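Local coordinates for caspase Nc subunit 1 (Drosophila melanogaster, PDB 2FP3), which is an initiator caspase, a cysteine protease that acts in the cascade activating the caspases responsible for apoptosis execution, at residues L172-A184 with S229-P241. The protein carries 2 engineered substitutions. Residues are numbered along the deposited sequence; the frame is centred on the assembly and turned at random.
Engineered in segment 172-184: Ala184 (natural residue Cys).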
ATOM      1  N   LEU A 172      -1.870  14.762   6.619  1.00 43.40           N
ATOM      2  CA  LEU A 172      -2.623  13.943   5.672  1.00 43.24           C
ATOM      3  C   LEU A 172      -4.126  14.214   5.632  1.00 45.79           C
ATOM      4  O   LEU A 172      -4.871  13.547   4.906  1.00 47.05           O
ATOM      5  CB  LEU A 172      -2.356  12.458   5.938  1.00 40.40           C
ATOM      6  CG  LEU A 172      -0.912  12.015   5.665  1.00 36.25           C
ATOM      7  CD1 LEU A 172      -0.745  10.561   6.050  1.00 37.01           C
ATOM      8  CD2 LEU A 172      -0.578  12.205   4.203  1.00 32.89           C
ATOM      9  N   VAL A 173      -4.568  15.204   6.404  1.00 46.15           N
ATOM     10  CA  VAL A 173      -5.974  15.582   6.433  1.00 42.53           C
ATOM     11  C   VAL A 173      -6.399  15.972   5.010  1.00 43.55           C
ATOM     12  O   VAL A 173      -5.747  16.793   4.361  1.00 44.56           O
ATOM     13  CB  VAL A 173      -6.191  16.759   7.398  1.00 43.82           C
ATOM     14  CG1 VAL A 173      -7.622  17.249   7.323  1.00 38.86           C
ATOM     15  CG2 VAL A 173      -5.845  16.322   8.827  1.00 37.75           C
ATOM     16  N   ASN A 174      -7.476  15.358   4.525  1.00 44.00           N
ATOM     17  CA  ASN A 174      -7.987  15.617   3.180  1.00 42.26           C
ATOM     18  C   ASN A 174      -7.041  15.196   2.068  1.00 41.53           C
ATOM     19  O   ASN A 174      -7.128  15.693   0.948  1.00 38.59           O
ATOM     20  CB  ASN A 174      -8.335  17.090   3.004  1.00 44.30           C
ATOM     21  CG  ASN A 174      -9.501  17.510   3.868  1.00 49.24           C
ATOM     22  OD1 ASN A 174      -9.369  18.390   4.718  1.00 54.27           O
ATOM     23  ND2 ASN A 174     -10.649  16.875   3.663  1.00 48.10           N
ATOM     24  N   LYS A 175      -6.118  14.296   2.382  1.00 39.17           N
ATOM     25  CA  LYS A 175      -5.193  13.796   1.373  1.00 39.60           C
ATOM     26  C   LYS A 175      -5.458  12.310   1.183  1.00 38.95           C
ATOM     27  O   LYS A 175      -5.862  11.614   2.106  1.00 39.93           O
ATOM     28  CB  LYS A 175      -3.736  13.992   1.807  1.00 39.71           C
ATOM     29  CG  LYS A 175      -3.223  15.412   1.701  1.00 39.60           C
ATOM     30  CD  LYS A 175      -1.737  15.467   2.033  1.00 39.06           C
ATOM     31  CE  LYS A 175      -1.213  16.894   2.083  1.00 36.98           C
ATOM     32  NZ  LYS A 175       0.241  16.901   2.373  1.00 34.91           N
ATOM     33  N   PRO A 176      -5.228  11.804  -0.023  1.00 39.59           N
ATOM     34  CA  PRO A 176      -5.446  10.380  -0.314  1.00 37.21           C
ATOM     35  C   PRO A 176      -4.484   9.501   0.488  1.00 35.63           C
ATOM     36  O   PRO A 176      -3.264   9.669   0.389  1.00 33.37           O
ATOM     37  CB  PRO A 176      -5.157  10.271  -1.810  1.00 38.40           C
ATOM     38  CG  PRO A 176      -5.185  11.692  -2.322  1.00 40.00           C
ATOM     39  CD  PRO A 176      -4.717  12.534  -1.192  1.00 39.46           C
ATOM     40  N   LYS A 177      -5.025   8.570   1.273  1.00 32.86           N
ATOM     41  CA  LYS A 177      -4.190   7.651   2.061  1.00 33.30           C
ATOM     42  C   LYS A 177      -4.508   6.191   1.706  1.00 33.31           C
ATOM     43  O   LYS A 177      -5.650   5.735   1.854  1.00 33.51           O
ATOM     44  CB  LYS A 177      -4.396   7.884   3.563  1.00 34.11           C
ATOM     45  CG  LYS A 177      -3.999   9.285   4.032  1.00 35.14           C
ATOM     46  CD  LYS A 177      -4.217   9.464   5.524  1.00 32.55           C
ATOM     47  CE  LYS A 177      -5.682   9.602   5.850  1.00 34.05           C
ATOM     48  NZ  LYS A 177      -6.202  10.864   5.272  1.00 32.66           N
ATOM     49  N   VAL A 178      -3.498   5.465   1.237  1.00 32.51           N
ATOM     50  CA  VAL A 178      -3.669   4.072   0.844  1.00 31.91           C
ATOM     51  C   VAL A 178      -2.816   3.193   1.735  1.00 30.29           C
ATOM     52  O   VAL A 178      -1.594   3.204   1.627  1.00 31.65           O
ATOM     53  CB  VAL A 178      -3.242   3.854  -0.639  1.00 32.88           C
ATOM     54  CG1 VAL A 178      -3.585   2.427  -1.094  1.00 31.44           C
ATOM     55  CG2 VAL A 178      -3.943   4.876  -1.541  1.00 32.31           C
ATOM     56  N   LEU A 179      -3.465   2.443   2.622  1.00 32.23           N
ATOM     57  CA  LEU A 179      -2.766   1.558   3.550  1.00 32.88           C
ATOM     58  C   LEU A 179      -2.926   0.127   3.045  1.00 35.68           C
ATOM     59  O   LEU A 179      -4.038  -0.388   2.979  1.00 35.33           O
ATOM     60  CB  LEU A 179      -3.361   1.709   4.951  1.00 31.20           C
ATOM     61  CG  LEU A 179      -3.541   3.151   5.451  1.00 33.06           C
ATOM     62  CD1 LEU A 179      -4.226   3.149   6.812  1.00 32.12           C
ATOM     63  CD2 LEU A 179      -2.196   3.855   5.539  1.00 27.74           C
ATOM     64  N   MET A 180      -1.815  -0.513   2.688  1.00 38.94           N
ATOM     65  CA  MET A 180      -1.856  -1.868   2.141  1.00 44.67           C
ATOM     66  C   MET A 180      -1.184  -2.949   2.975  1.00 43.47           C
ATOM     67  O   MET A 180      -0.006  -2.843   3.314  1.00 42.68           O
ATOM     68  CB  MET A 180      -1.230  -1.887   0.746  1.00 48.70           C
ATOM     69  CG  MET A 180      -1.882  -0.953  -0.243  1.00 57.10           C
ATOM     70  SD  MET A 180      -1.276  -1.228  -1.922  1.00 63.73           S
ATOM     71  CE  MET A 180      -2.331  -2.596  -2.442  1.00 63.96           C
ATOM     72  N   PHE A 181      -1.946  -3.994   3.284  1.00 43.86           N
ATOM     73  CA  PHE A 181      -1.452  -5.129   4.055  1.00 45.85           C
ATOM     74  C   PHE A 181      -1.717  -6.390   3.236  1.00 48.23           C
ATOM     75  O   PHE A 181      -2.621  -7.159   3.540  1.00 46.91           O
ATOM     76  CB  PHE A 181      -2.188  -5.225   5.383  1.00 42.41           C
ATOM     77  CG  PHE A 181      -2.259  -3.934   6.124  1.00 43.65           C
ATOM     78  CD1 PHE A 181      -3.280  -3.023   5.866  1.00 43.76           C
ATOM     79  CD2 PHE A 181      -1.311  -3.621   7.087  1.00 42.61           C
ATOM     80  CE1 PHE A 181      -3.361  -1.820   6.558  1.00 40.82           C
ATOM     81  CE2 PHE A 181      -1.383  -2.418   7.783  1.00 43.66           C
ATOM     82  CZ  PHE A 181      -2.412  -1.519   7.517  1.00 41.84           C
ATOM     83  N   PRO A 182      -0.929  -6.608   2.177  1.00 49.51           N
ATOM     84  CA  PRO A 182      -1.085  -7.775   1.303  1.00 57.13           C
ATOM     85  C   PRO A 182      -1.012  -9.146   1.983  1.00 67.58           C
ATOM     86  O   PRO A 182      -1.310 -10.170   1.369  1.00 69.96           O
ATOM     87  CB  PRO A 182       0.007  -7.568   0.251  1.00 53.31           C
ATOM     88  CG  PRO A 182       1.039  -6.746   0.975  1.00 49.15           C
ATOM     89  CD  PRO A 182       0.208  -5.772   1.753  1.00 48.13           C
ATOM     90  N   PHE A 183      -0.630  -9.168   3.251  1.00 78.51           N
ATOM     91  CA  PHE A 183      -0.541 -10.424   3.975  1.00 89.05           C
ATOM     92  C   PHE A 183      -1.333 -10.319   5.268  1.00 91.31           C
ATOM     93  O   PHE A 183      -0.775 -10.045   6.333  1.00 88.30           O
ATOM     94  CB  PHE A 183       0.921 -10.743   4.269  1.00102.89           C
ATOM     95  CG  PHE A 183       1.754 -10.950   3.037  1.00120.19           C
ATOM     96  CD1 PHE A 183       1.736 -12.168   2.366  1.00127.86           C
ATOM     97  CD2 PHE A 183       2.550  -9.922   2.539  1.00127.56           C
ATOM     98  CE1 PHE A 183       2.499 -12.361   1.216  1.00134.24           C
ATOM     99  CE2 PHE A 183       3.315 -10.104   1.390  1.00133.94           C
ATOM    100  CZ  PHE A 183       3.290 -11.327   0.727  1.00135.84           C
ATOM    101  N   ALA A 184      -2.641 -10.532   5.163  1.00 85.63           N
ATOM    102  CA  ALA A 184      -3.527 -10.458   6.319  1.00 88.30           C
ATOM    103  C   ALA A 184      -4.191 -11.805   6.604  1.00 94.72           C
ATOM    104  O   ALA A 184      -3.811 -12.832   6.039  1.00104.64           O
ATOM    105  CB  ALA A 184      -4.589  -9.383   6.091  1.00 67.92           C
ATOM    106  N   SER A 229     -12.987   8.425  13.451  1.00121.49           N
ATOM    107  CA  SER A 229     -12.806   7.592  12.268  1.00101.01           C
ATOM    108  C   SER A 229     -11.835   8.195  11.256  1.00 88.54           C
ATOM    109  O   SER A 229     -11.431   9.353  11.375  1.00 93.35           O
ATOM    110  CB  SER A 229     -14.164   7.364  11.600  1.00 99.36           C
ATOM    111  OG  SER A 229     -14.019   6.762  10.329  1.00 94.22           O
ATOM    112  N   LEU A 230     -11.468   7.398  10.258  1.00 74.35           N
ATOM    113  CA  LEU A 230     -10.553   7.833   9.209  1.00 55.39           C
ATOM    114  C   LEU A 230     -11.307   8.462   8.046  1.00 45.65           C
ATOM    115  O   LEU A 230     -12.508   8.270   7.885  1.00 42.42           O
ATOM    116  CB  LEU A 230      -9.739   6.645   8.693  1.00 49.85           C
ATOM    117  CG  LEU A 230      -8.843   5.975   9.733  1.00 51.11           C
ATOM    118  CD1 LEU A 230      -8.248   4.693   9.182  1.00 50.12           C
ATOM    119  CD2 LEU A 230      -7.741   6.949  10.130  1.00 52.00           C
ATOM    120  N   ALA A 231     -10.596   9.231   7.238  1.00 38.07           N
ATOM    121  CA  ALA A 231     -11.209   9.855   6.080  1.00 36.64           C
ATOM    122  C   ALA A 231     -10.216   9.731   4.958  1.00 36.03           C
ATOM    123  O   ALA A 231      -9.032   9.501   5.209  1.00 35.12           O
ATOM    124  CB  ALA A 231     -11.510  11.319   6.353  1.00 34.08           C
ATOM    125  N   ASP A 232     -10.701   9.851   3.725  1.00 34.69           N
ATOM    126  CA  ASP A 232      -9.836   9.772   2.559  1.00 36.92           C
ATOM    127  C   ASP A 232      -8.845   8.608   2.671  1.00 35.18           C
ATOM    128  O   ASP A 232      -7.660   8.742   2.340  1.00 34.53           O
ATOM    129  CB  ASP A 232      -9.089  11.092   2.434  1.00 38.50           C
ATOM    130  CG  ASP A 232     -10.030  12.277   2.406  1.00 40.74           C
ATOM    131  OD1 ASP A 232     -10.659  12.516   1.357  1.00 39.91           O
ATOM    132  OD2 ASP A 232     -10.155  12.961   3.438  1.00 43.70           O
ATOM    133  N   THR A 233      -9.330   7.459   3.119  1.00 33.49           N
ATOM    134  CA  THR A 233      -8.439   6.333   3.281  1.00 35.90           C
ATOM    135  C   THR A 233      -8.933   5.027   2.675  1.00 36.92           C
ATOM    136  O   THR A 233     -10.117   4.714   2.713  1.00 36.94           O
ATOM    137  CB  THR A 233      -8.152   6.091   4.780  1.00 34.39           C
ATOM    138  OG1 THR A 233      -7.678   7.302   5.380  1.00 33.89           O
ATOM    139  CG2 THR A 233      -7.113   4.997   4.958  1.00 33.32           C
ATOM    140  N   LEU A 234      -8.004   4.277   2.101  1.00 37.32           N
ATOM    141  CA  LEU A 234      -8.305   2.968   1.547  1.00 38.65           C
ATOM    142  C   LEU A 234      -7.425   1.968   2.292  1.00 39.49           C
ATOM    143  O   LEU A 234      -6.227   2.220   2.505  1.00 41.27           O
ATOM    144  CB  LEU A 234      -7.975   2.897   0.054  1.00 38.23           C
ATOM    145  CG  LEU A 234      -8.813   3.684  -0.964  1.00 37.33           C
ATOM    146  CD1 LEU A 234      -8.258   3.402  -2.359  1.00 35.82           C
ATOM    147  CD2 LEU A 234     -10.288   3.279  -0.884  1.00 31.37           C
ATOM    148  N   VAL A 235      -8.023   0.857   2.721  1.00 39.70           N
ATOM    149  CA  VAL A 235      -7.275  -0.193   3.397  1.00 36.94           C
ATOM    150  C   VAL A 235      -7.412  -1.404   2.497  1.00 39.39           C
ATOM    151  O   VAL A 235      -8.506  -1.936   2.309  1.00 39.37           O
ATOM    152  CB  VAL A 235      -7.835  -0.505   4.795  1.00 36.77           C
ATOM    153  CG1 VAL A 235      -7.036  -1.643   5.431  1.00 31.23           C
ATOM    154  CG2 VAL A 235      -7.746   0.738   5.672  1.00 31.56           C
ATOM    155  N   CYS A 236      -6.291  -1.829   1.927  1.00 42.01           N
ATOM    156  CA  CYS A 236      -6.276  -2.948   0.995  1.00 42.13           C
ATOM    157  C   CYS A 236      -5.716  -4.220   1.608  1.00 42.62           C
ATOM    158  O   CYS A 236      -4.733  -4.184   2.351  1.00 46.47           O
ATOM    159  CB  CYS A 236      -5.471  -2.547  -0.239  1.00 41.26           C
ATOM    160  SG  CYS A 236      -5.931  -0.899  -0.828  1.00 41.78           S
ATOM    161  N   TYR A 237      -6.353  -5.338   1.287  1.00 50.44           N
ATOM    162  CA  TYR A 237      -5.957  -6.641   1.803  1.00 58.06           C
ATOM    163  C   TYR A 237      -5.866  -7.641   0.660  1.00 66.81           C
ATOM    164  O   TYR A 237      -6.387  -7.403  -0.424  1.00 57.03           O
ATOM    165  CB  TYR A 237      -7.009  -7.181   2.770  1.00 55.44           C
ATOM    166  CG  TYR A 237      -7.584  -6.197   3.758  1.00 60.72           C
ATOM    167  CD1 TYR A 237      -6.884  -5.854   4.909  1.00 64.65           C
ATOM    168  CD2 TYR A 237      -8.854  -5.650   3.564  1.00 62.98           C
ATOM    169  CE1 TYR A 237      -7.431  -4.994   5.855  1.00 67.22           C
ATOM    170  CE2 TYR A 237      -9.412  -4.785   4.500  1.00 66.92           C
ATOM    171  CZ  TYR A 237      -8.693  -4.460   5.649  1.00 68.15           C
ATOM    172  OH  TYR A 237      -9.223  -3.614   6.603  1.00 69.44           O
ATOM    173  N   ALA A 238      -5.212  -8.768   0.920  1.00 78.67           N
ATOM    174  CA  ALA A 238      -5.098  -9.846  -0.059  1.00101.37           C
ATOM    175  C   ALA A 238      -5.907 -10.981   0.569  1.00113.72           C
ATOM    176  O   ALA A 238      -5.397 -12.073   0.818  1.00122.68           O
ATOM    177  CB  ALA A 238      -3.646 -10.258  -0.231  1.00101.03           C
ATOM    178  N   ASN A 239      -7.179 -10.686   0.824  1.00119.33           N
ATOM    179  CA  ASN A 239      -8.121 -11.599   1.464  1.00120.66           C
ATOM    180  C   ASN A 239      -8.146 -13.041   0.962  1.00133.42           C
ATOM    181  O   ASN A 239      -8.863 -13.380   0.020  1.00132.41           O
ATOM    182  CB  ASN A 239      -9.526 -11.003   1.384  1.00107.15           C
ATOM    183  CG  ASN A 239     -10.393 -11.407   2.550  1.00 96.77           C
ATOM    184  OD1 ASN A 239     -10.022 -11.217   3.710  1.00 90.68           O
ATOM    185  ND2 ASN A 239     -11.560 -11.958   2.253  1.00 90.49           N
ATOM    186  N   THR A 240      -7.357 -13.882   1.622  1.00135.47           N
ATOM    187  CA  THR A 240      -7.260 -15.303   1.315  1.00139.58           C
ATOM    188  C   THR A 240      -6.599 -16.001   2.505  1.00143.77           C
ATOM    189  O   THR A 240      -5.505 -15.628   2.934  1.00148.08           O
ATOM    190  CB  THR A 240      -6.446 -15.559   0.029  1.00142.09           C
ATOM    191  OG1 THR A 240      -7.266 -15.272  -1.112  1.00137.07           O
ATOM    192  CG2 THR A 240      -5.980 -17.007  -0.040  1.00136.78           C
ATOM    193  N   PRO A 241      -7.256 -17.049   3.032  1.00139.67           N
ATOM    194  CA  PRO A 241      -6.846 -17.871   4.171  1.00132.17           C
ATOM    195  C   PRO A 241      -6.005 -18.877   3.458  1.00128.26           C
ATOM    196  O   PRO A 241      -6.203 -20.108   3.672  1.00135.13           O
ATOM    197  CB  PRO A 241      -8.134 -18.568   4.532  1.00133.13           C
ATOM    198  CG  PRO A 241      -8.497 -19.142   3.084  1.00131.09           C
ATOM    199  CD  PRO A 241      -8.166 -17.856   2.175  1.00133.70           C
TER
HETATM  200  O   HOH W   1     -10.720  15.213   1.099  1.00 50.04           O
HETATM  201  O   HOH W   2      -8.253  13.197   5.258  1.00 53.92           O
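Strands 177-181 and 233-237 run side by side in the same direction, 14° apart with their axes 4.7 Å from each other, and five backbone hydrogen bonds join them, from Lys177 N to Asp232 O at the start to Phe181 N to Cys236 O at the far end. Where the pair begins, Lys177 shows how a buried ammonium can be held by backbone carbonyls. The Lys177 chain bends at chi3 and chi4 (-74° and -66°), carrying its NZ back to Ala231 O at 3.1 Å, above the carbonyl plane; Thr233 OG1 bonds to that same oxygen from the opposite face, at 2.6 Å. NZ is also bound by Leu172 O, the oxygen that closes the type II turn 172-175 by accepting from Lys175 N. The Asp232 carboxylate lies beside that turn, OD2 being 3.4 Å from Asn174 CA, and a water bridges Asp232 OD1 to Asn174 ND2; Tyr53 is a further partner of OD1. These strands lie in the central sheet of the caspase domain, between strand 130-139 and strand 297-301, and join the part before the unmodelled residues 185-223 to the part after them. On the face bearing Lys177, Leu179 CD1 rests on Thr233 CG2, and Val235 CG1 approaches the edge of the Phe181 ring at CE1 (3.8 Å), near the ring plane; helix 157-162 lies over this end. The other face is apolar: Met180, bent at its end, brings CE to Cys236 CB at 3.8 Å, while Cys236 SG lies against Val178 CG1, beneath helices 251-266 and 272-284. Beyond the strands, engineered Ala184, in place of the natural cysteine that is inferred to be an active-site residue, sets CB obliquely to the Tyr237 ring, whose hydroxyl bonds to Asp299.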